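Phosphatidylinositol transfer protein SFH5 (Saccharomyces cerevisiae, PDB 6W32) binds heme b and transfers phosphatidylinositol between membranes, helps regulate plasma-membrane PtdIns(4,5)P2, and may act in the response to organic oxidants. Local coordinates at residues A132-L137 with M179-D184; E214-K219 with K245-L250. All coordinates share one frame; numbering follows the deposited sequence.

Contact 1: A132-L137 with M179-D184. With HEM (protoporphyrin IX containing Fe), chain D.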
loop_
_atom_site.group_PDB
_atom_site.type_symbol
_atom_site.label_atom_id
_atom_site.label_comp_id
_atom_site.label_asym_id
_atom_site.label_seq_id
_atom_site.Cartn_x
_atom_site.Cartn_y
_atom_site.Cartn_z
ATOM N N ALA A 132 9.854 -1.014 -5.717
ATOM C CA ALA A 132 9.353 -0.195 -4.616
ATOM C C ALA A 132 9.061 -1.099 -3.428
ATOM O O ALA A 132 8.243 -2.015 -3.534
ATOM C CB ALA A 132 8.094 0.566 -5.025
ATOM N N VAL A 133 9.719 -0.845 -2.305
ATOM C CA VAL A 133 9.563 -1.637 -1.091
ATOM C C VAL A 133 9.270 -0.692 0.058
ATOM O O VAL A 133 9.870 0.391 0.133
ATOM C CB VAL A 133 10.846 -2.459 -0.795
ATOM C CG1 VAL A 133 10.614 -3.465 0.308
ATOM C CG2 VAL A 133 11.334 -3.190 -2.026
ATOM N N THR A 134 8.373 -1.085 0.969
ATOM C CA THR A 134 8.315 -0.391 2.261
ATOM C C THR A 134 8.677 -1.359 3.373
ATOM O O THR A 134 8.495 -2.574 3.250
ATOM C CB THR A 134 6.954 0.254 2.603
ATOM O OG1 THR A 134 6.017 -0.750 3.011
ATOM C CG2 THR A 134 6.395 1.014 1.464
ATOM N N TRP A 135 9.171 -0.809 4.470
ATOM C CA TRP A 135 9.731 -1.627 5.525
ATOM C C TRP A 135 9.206 -1.132 6.861
ATOM O O TRP A 135 9.320 0.053 7.170
ATOM C CB TRP A 135 11.260 -1.552 5.531
ATOM C CG TRP A 135 12.026 -1.822 4.252
ATOM C CD1 TRP A 135 11.996 -1.107 3.073
ATOM C CD2 TRP A 135 13.006 -2.845 4.076
ATOM N NE1 TRP A 135 12.902 -1.653 2.171
ATOM C CE2 TRP A 135 13.523 -2.720 2.767
ATOM C CE3 TRP A 135 13.493 -3.856 4.903
ATOM C CZ2 TRP A 135 14.498 -3.574 2.272
ATOM C CZ3 TRP A 135 14.452 -4.697 4.423
ATOM C CH2 TRP A 135 14.952 -4.560 3.106
ATOM N N ASN A 136 8.686 -2.037 7.675
ATOM C CA ASN A 136 8.279 -1.698 9.027
ATOM C C ASN A 136 9.210 -2.394 10.005
ATOM O O ASN A 136 9.331 -3.620 9.986
ATOM C CB ASN A 136 6.828 -2.092 9.281
ATOM C CG ASN A 136 5.880 -1.396 8.348
ATOM O OD1 ASN A 136 5.437 -1.975 7.345
ATOM N ND2 ASN A 136 5.585 -0.138 8.643
ATOM N N LEU A 137 9.898 -1.613 10.829
ATOM C CA LEU A 137 10.837 -2.190 11.778
ATOM C C LEU A 137 10.122 -2.444 13.094
ATOM O O LEU A 137 10.527 -1.981 14.159
ATOM C CB LEU A 137 12.051 -1.287 11.949
ATOM C CG LEU A 137 12.661 -0.985 10.591
ATOM C CD1 LEU A 137 13.810 -0.046 10.709
ATOM C CD2 LEU A 137 13.081 -2.285 9.946
ATOM N N MET A 179 3.802 -3.306 -5.362
ATOM C CA MET A 179 4.719 -2.948 -4.290
ATOM C C MET A 179 5.191 -4.212 -3.580
ATOM O O MET A 179 4.576 -5.275 -3.684
ATOM C CB MET A 179 4.016 -2.023 -3.297
ATOM C CG MET A 179 4.859 -1.314 -2.240
ATOM S SD MET A 179 3.790 -0.076 -1.437
ATOM C CE MET A 179 2.392 -1.165 -1.229
ATOM N N THR A 180 6.292 -4.100 -2.853
ATOM C CA THR A 180 6.732 -5.170 -1.979
ATOM C C THR A 180 6.919 -4.588 -0.586
ATOM O O THR A 180 7.139 -3.380 -0.437
ATOM C CB THR A 180 7.996 -5.826 -2.536
ATOM O OG1 THR A 180 7.659 -6.467 -3.780
ATOM C CG2 THR A 180 8.583 -6.850 -1.573
ATOM N N GLN A 181 6.760 -5.427 0.439
ATOM C CA GLN A 181 6.752 -4.942 1.804
ATOM C C GLN A 181 7.537 -5.901 2.670
ATOM O O GLN A 181 7.445 -7.110 2.474
ATOM C CB GLN A 181 5.310 -4.795 2.318
ATOM C CG GLN A 181 4.538 -3.695 1.598
ATOM C CD GLN A 181 3.053 -3.690 1.899
ATOM O OE1 GLN A 181 2.232 -3.370 1.031
ATOM N NE2 GLN A 181 2.699 -4.035 3.125
ATOM N N VAL A 182 8.331 -5.378 3.598
ATOM C CA VAL A 182 9.010 -6.222 4.571
ATOM C C VAL A 182 8.613 -5.776 5.966
ATOM O O VAL A 182 8.593 -4.575 6.254
ATOM C CB VAL A 182 10.553 -6.193 4.435
ATOM C CG1 VAL A 182 11.236 -6.828 5.669
ATOM C CG2 VAL A 182 10.978 -6.935 3.242
ATOM N N HIS A 183 8.328 -6.746 6.828
ATOM C CA HIS A 183 8.315 -6.545 8.265
ATOM C C HIS A 183 9.570 -7.172 8.849
ATOM O O HIS A 183 9.990 -8.263 8.424
ATOM C CB HIS A 183 7.085 -7.169 8.914
ATOM C CG HIS A 183 5.819 -6.443 8.604
ATOM N ND1 HIS A 183 4.620 -6.737 9.215
ATOM C CD2 HIS A 183 5.565 -5.432 7.738
ATOM C CE1 HIS A 183 3.683 -5.934 8.743
ATOM N NE2 HIS A 183 4.228 -5.142 7.835
ATOM N N ASP A 184 10.238 -6.402 9.695
ATOM C CA ASP A 184 11.309 -6.927 10.499
ATOM C C ASP A 184 10.742 -7.013 11.890
ATOM O O ASP A 184 10.397 -6.007 12.508
ATOM C CB ASP A 184 12.516 -5.991 10.473
ATOM C CG ASP A 184 13.675 -6.511 11.300
ATOM O OD1 ASP A 184 13.542 -7.602 11.893
ATOM O OD2 ASP A 184 14.720 -5.829 11.357
HETATM C CHA HEM D . 0.339 -7.664 9.897
HETATM C CHB HEM D . 2.226 -5.394 13.677
HETATM C CHC HEM D . 4.239 -9.545 15.120
HETATM C CHD HEM D . 2.740 -11.723 11.026
HETATM C C1A HEM D . 0.693 -6.700 10.803
HETATM C C2A HEM D . 0.209 -5.353 10.745
HETATM C C3A HEM D . 0.697 -4.695 11.817
HETATM C C4A HEM D . 1.523 -5.647 12.543
HETATM C CMA HEM D . 0.525 -3.226 12.274
HETATM C CAA HEM D . -0.770 -4.953 9.630
HETATM C CBA HEM D . -0.265 -4.079 8.506
HETATM C CGA HEM D . 1.185 -3.781 8.461
HETATM O O1A HEM D . 1.551 -2.953 9.355
HETATM O O2A HEM D . 1.584 -3.668 7.255
HETATM C C1B HEM D . 2.883 -6.324 14.427
HETATM C C2B HEM D . 3.501 -6.065 15.697
HETATM C C3B HEM D . 4.061 -7.203 16.112
HETATM C C4B HEM D . 3.812 -8.233 15.105
HETATM C CMB HEM D . 3.484 -4.683 16.384
HETATM C CAB HEM D . 4.864 -7.407 17.415
HETATM C CBB HEM D . 4.582 -8.380 18.262
HETATM C C1C HEM D . 4.048 -10.522 14.161
HETATM C C2C HEM D . 4.510 -11.929 14.161
HETATM C C3C HEM D . 4.084 -12.520 13.022
HETATM C C4C HEM D . 3.348 -11.526 12.255
HETATM C CMC HEM D . 5.353 -12.617 15.268
HETATM C CAC HEM D . 4.346 -13.986 12.578
HETATM C CBC HEM D . 4.689 -14.292 11.305
HETATM C C1D HEM D . 1.910 -10.865 10.358
HETATM C C2D HEM D . 1.138 -11.157 9.174
HETATM C C3D HEM D . 0.374 -9.866 8.866
HETATM C C4D HEM D . 0.776 -8.947 9.875
HETATM C CMD HEM D . 1.065 -12.455 8.366
HETATM C CAD HEM D . -0.580 -9.505 7.721
HETATM C CBD HEM D . 0.184 -8.548 6.798
HETATM C CGD HEM D . -0.679 -8.260 5.596
HETATM O O1D HEM D . -0.294 -7.360 4.778
HETATM O O2D HEM D . -1.863 -8.741 5.603
HETATM N NA HEM D . 1.475 -6.860 11.911
HETATM N NB HEM D . 3.087 -7.648 14.096
HETATM N NC HEM D . 3.361 -10.369 13.009
HETATM N ND HEM D . 1.650 -9.539 10.754
HETATM FE FE HEM D . 2.487 -8.578 12.390
#
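Thr134 O is gripped twice by the neighbouring strand: the backbone N of Val182 donates to it at 2.8 Å, and Gln181 CA adds a C-H...O contact at 3.3 Å. Val182 O repeats the pattern one step on, taking the amide of Asn136 and the CA hydrogen of Trp135. Five backbone hydrogen bonds in all, from Ala132 to Asp184, lock strands 132-136 and 179-184 in parallel register. Side chains alternate between the two faces of the sheet. On one, Val182 CB lies 3.7 Å above the Trp135 ring plane, offset toward the rim, and Val133 CG1 covers the same ring face. On the other, Asn136 and His183 run side by side, the amide turned 89° from the imidazole. His183 has CG anti to its carbonyl carbon (chi1 -71°), which turns the ring along Asn136 and to the heme propionate. There His183 NE2 makes a weak, bent hydrogen bond of 3.1 Å to propionate oxygen O2A, while ND1 is held by Tyr185 OH, from the residue that binds the heme iron. The imidazole is thus tied at both nitrogens. Strand 118-122 runs antiparallel along the outer side of 132-136, and strand 216-222 lies parallel beside 179-184. Helix 151-166, which links the pair as a beta-alpha-beta crossover, lays Arg158 and Leu161 against Asn136, Arg158 also against Gln181, and Met162 against Met179.

Contact 2: E214-K219 with K245-L250. With HEM (protoporphyrin IX containing Fe), chain D.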
loop_
_atom_site.group_PDB
_atom_site.type_symbol
_atom_site.label_atom_id
_atom_site.label_comp_id
_atom_site.label_asym_id
_atom_site.label_seq_id
_atom_site.Cartn_x
_atom_site.Cartn_y
_atom_site.Cartn_z
ATOM N N GLU A 214 -4.974 -5.395 -5.075
ATOM C CA GLU A 214 -4.190 -5.477 -6.305
ATOM C C GLU A 214 -3.033 -4.489 -6.325
ATOM O O GLU A 214 -2.667 -3.969 -7.384
ATOM C CB GLU A 214 -5.036 -5.292 -7.555
ATOM C CG GLU A 214 -5.852 -6.532 -7.939
ATOM C CD GLU A 214 -5.012 -7.811 -8.171
ATOM O OE1 GLU A 214 -3.991 -7.730 -8.906
ATOM O OE2 GLU A 214 -5.396 -8.895 -7.635
ATOM N N LEU A 215 -2.421 -4.258 -5.155
ATOM C CA LEU A 215 -1.208 -3.452 -5.074
ATOM C C LEU A 215 -0.020 -4.161 -4.435
ATOM O O LEU A 215 1.093 -3.638 -4.515
ATOM C CB LEU A 215 -1.469 -2.143 -4.302
ATOM C CG LEU A 215 -2.416 -1.242 -5.086
ATOM C CD1 LEU A 215 -3.145 -0.279 -4.164
ATOM C CD2 LEU A 215 -1.704 -0.503 -6.230
ATOM N N LEU A 216 -0.205 -5.313 -3.807
ATOM C CA LEU A 216 0.922 -6.036 -3.211
ATOM C C LEU A 216 1.385 -7.105 -4.177
ATOM O O LEU A 216 0.558 -7.822 -4.749
ATOM C CB LEU A 216 0.516 -6.686 -1.889
ATOM C CG LEU A 216 1.569 -7.236 -0.964
ATOM C CD1 LEU A 216 2.347 -6.131 -0.398
ATOM C CD2 LEU A 216 0.931 -8.030 0.167
ATOM N N TYR A 217 2.704 -7.216 -4.366
ATOM C CA TYR A 217 3.270 -8.361 -5.099
ATOM C C TYR A 217 3.776 -9.424 -4.142
ATOM O O TYR A 217 3.307 -10.554 -4.200
ATOM C CB TYR A 217 4.408 -7.976 -6.056
ATOM C CG TYR A 217 4.949 -9.179 -6.812
ATOM C CD1 TYR A 217 4.186 -9.826 -7.785
ATOM C CD2 TYR A 217 6.214 -9.683 -6.546
ATOM C CE1 TYR A 217 4.670 -10.960 -8.474
ATOM C CE2 TYR A 217 6.699 -10.795 -7.213
ATOM C CZ TYR A 217 5.928 -11.429 -8.182
ATOM O OH TYR A 217 6.445 -12.538 -8.844
ATOM N N ALA A 218 4.698 -9.067 -3.246
ATOM C CA ALA A 218 5.235 -9.971 -2.241
ATOM C C ALA A 218 5.412 -9.237 -0.933
ATOM O O ALA A 218 5.786 -8.060 -0.924
ATOM C CB ALA A 218 6.592 -10.531 -2.644
ATOM N N LYS A 219 5.186 -9.947 0.169
ATOM C CA LYS A 219 5.424 -9.429 1.509
ATOM C C LYS A 219 6.275 -10.432 2.297
ATOM O O LYS A 219 5.962 -11.635 2.338
ATOM C CB LYS A 219 4.097 -9.139 2.196
ATOM C CG LYS A 219 4.216 -8.442 3.542
ATOM C CD LYS A 219 2.981 -7.594 3.815
ATOM C CE LYS A 219 3.189 -6.592 4.944
ATOM N NZ LYS A 219 1.900 -5.881 5.262
ATOM N N LYS A 245 -1.224 -15.926 -0.580
ATOM C CA LYS A 245 -0.215 -16.584 -1.402
ATOM C C LYS A 245 1.030 -15.728 -1.649
ATOM O O LYS A 245 2.016 -16.249 -2.198
ATOM C CB LYS A 245 -0.810 -16.990 -2.754
ATOM C CG LYS A 245 -1.793 -18.153 -2.700
ATOM C CD LYS A 245 -2.390 -18.470 -4.086
ATOM C CE LYS A 245 -3.880 -18.122 -4.212
ATOM N NZ LYS A 245 -4.793 -18.753 -3.167
ATOM N N LYS A 246 1.016 -14.440 -1.297
ATOM C CA LYS A 246 2.173 -13.593 -1.515
ATOM C C LYS A 246 3.014 -13.441 -0.263
ATOM O O LYS A 246 4.014 -12.716 -0.289
ATOM C CB LYS A 246 1.764 -12.222 -2.032
ATOM C CG LYS A 246 0.390 -12.180 -2.735
ATOM C CD LYS A 246 0.098 -10.824 -3.403
ATOM C CE LYS A 246 -1.268 -10.797 -4.086
ATOM N NZ LYS A 246 -1.452 -9.713 -5.164
ATOM N N PHE A 247 2.663 -14.153 0.805
ATOM C CA PHE A 247 3.362 -14.096 2.087
ATOM C C PHE A 247 4.518 -15.098 2.177
ATOM O O PHE A 247 4.351 -16.273 1.857
ATOM C CB PHE A 247 2.365 -14.377 3.211
ATOM C CG PHE A 247 1.435 -13.252 3.475
ATOM C CD1 PHE A 247 1.512 -12.079 2.733
ATOM C CD2 PHE A 247 0.502 -13.334 4.502
ATOM C CE1 PHE A 247 0.667 -11.030 2.988
ATOM C CE2 PHE A 247 -0.342 -12.290 4.747
ATOM C CZ PHE A 247 -0.253 -11.135 3.982
ATOM N N VAL A 248 5.662 -14.634 2.681
ATOM C CA VAL A 248 6.855 -15.447 2.937
ATOM C C VAL A 248 7.440 -15.101 4.301
ATOM O O VAL A 248 7.707 -13.928 4.574
ATOM C CB VAL A 248 7.951 -15.209 1.888
ATOM C CG1 VAL A 248 9.129 -15.984 2.271
ATOM C CG2 VAL A 248 7.483 -15.585 0.523
ATOM N N VAL A 249 7.711 -16.113 5.123
ATOM C CA VAL A 249 8.182 -15.950 6.496
ATOM C C VAL A 249 9.616 -16.460 6.581
ATOM O O VAL A 249 9.898 -17.600 6.195
ATOM C CB VAL A 249 7.283 -16.721 7.476
ATOM C CG1 VAL A 249 7.667 -16.464 8.895
ATOM C CG2 VAL A 249 5.834 -16.379 7.224
ATOM N N LEU A 250 10.520 -15.633 7.103
ATOM C CA LEU A 250 11.948 -15.928 7.121
ATOM C C LEU A 250 12.421 -15.878 8.558
ATOM O O LEU A 250 12.505 -14.792 9.132
ATOM C CB LEU A 250 12.733 -14.914 6.290
ATOM C CG LEU A 250 12.547 -14.980 4.775
ATOM C CD1 LEU A 250 13.601 -14.139 4.058
ATOM C CD2 LEU A 250 12.578 -16.431 4.295
HETATM C CHA HEM D . 0.339 -7.664 9.897
HETATM C CHB HEM D . 2.226 -5.394 13.677
HETATM C CHC HEM D . 4.239 -9.545 15.120
HETATM C CHD HEM D . 2.740 -11.723 11.026
HETATM C C1A HEM D . 0.693 -6.700 10.803
HETATM C C2A HEM D . 0.209 -5.353 10.745
HETATM C C3A HEM D . 0.697 -4.695 11.817
HETATM C C4A HEM D . 1.523 -5.647 12.543
HETATM C CMA HEM D . 0.525 -3.226 12.274
HETATM C CAA HEM D . -0.770 -4.953 9.630
HETATM C CBA HEM D . -0.265 -4.079 8.506
HETATM C CGA HEM D . 1.185 -3.781 8.461
HETATM O O1A HEM D . 1.551 -2.953 9.355
HETATM O O2A HEM D . 1.584 -3.668 7.255
HETATM C C1B HEM D . 2.883 -6.324 14.427
HETATM C C2B HEM D . 3.501 -6.065 15.697
HETATM C C3B HEM D . 4.061 -7.203 16.112
HETATM C C4B HEM D . 3.812 -8.233 15.105
HETATM C CMB HEM D . 3.484 -4.683 16.384
HETATM C CAB HEM D . 4.864 -7.407 17.415
HETATM C CBB HEM D . 4.582 -8.380 18.262
HETATM C C1C HEM D . 4.048 -10.522 14.161
HETATM C C2C HEM D . 4.510 -11.929 14.161
HETATM C C3C HEM D . 4.084 -12.520 13.022
HETATM C C4C HEM D . 3.348 -11.526 12.255
HETATM C CMC HEM D . 5.353 -12.617 15.268
HETATM C CAC HEM D . 4.346 -13.986 12.578
HETATM C CBC HEM D . 4.689 -14.292 11.305
HETATM C C1D HEM D . 1.910 -10.865 10.358
HETATM C C2D HEM D . 1.138 -11.157 9.174
HETATM C C3D HEM D . 0.374 -9.866 8.866
HETATM C C4D HEM D . 0.776 -8.947 9.875
HETATM C CMD HEM D . 1.065 -12.455 8.366
HETATM C CAD HEM D . -0.580 -9.505 7.721
HETATM C CBD HEM D . 0.184 -8.548 6.798
HETATM C CGD HEM D . -0.679 -8.260 5.596
HETATM O O1D HEM D . -0.294 -7.360 4.778
HETATM O O2D HEM D . -1.863 -8.741 5.603
HETATM N NA HEM D . 1.475 -6.860 11.911
HETATM N NB HEM D . 3.087 -7.648 14.096
HETATM N NC HEM D . 3.361 -10.369 13.009
HETATM N ND HEM D . 1.650 -9.539 10.754
HETATM FE FE HEM D . 2.487 -8.578 12.390
#
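Lys246 reaches back along the Tyr217 peptide to Leu216, where its NZ donates to the backbone O of Leu216 at 2.8 Å. Its outstretched methylenes pass close to Tyr217 O before the amine arrives. Farther on, Lys219 N binds Lys246 O and Val248 N binds Lys219 O, both at 3.0 Å, aligning Lys219 and Phe247 as a parallel bridge whose side chains share one face of the sheet. Lys219 has CG trans to the backbone N (chi1 -173°) and stays extended to its tip. The amine is thereby carried to the heme, where Lys219 NZ bridges the two propionates, hydrogen-bonding heme O1D at 2.7 Å and O2A at 3.0 Å. The Phe247 ring lies near Lys219 CB. The Leu216 side chain crosses that of Phe247 at about a right angle, its CD2 at the ring edge, 4.1 Å from Phe247 CE1. Both propionates thus meet one ammonium group, and the one bearing O2D also borders the edge of the Phe247 ring. Arg158 and Tyr138 also hydrogen-bond to the heme. Lys219 probably offsets part of the charge of the two propionates and helps fix how the heme is turned in its pocket.

From the N terminus, strand 118-122 comes first and then 132-137. Contact 1 closes a 41-residue connection containing helix 151-166. The chain leaves 179-184 through helix 195-211 and enters 214-219, and contact 2 closes a second, 25-residue connection that carries helices 229-236 and 241-244. The two loops follow in series, neither nested nor crossing. They join where strands 179-184 and 216-222 begin, side by side: Met179 N probably bonds to Leu215 O (2.9 Å) and Met179 O to Tyr217 N (2.8 Å). In sheet order contact 1 joins the second and third strands of the CRAL-TRIO domain and contact 2 the fourth and fifth, and both border the heme pocket from the same sheet.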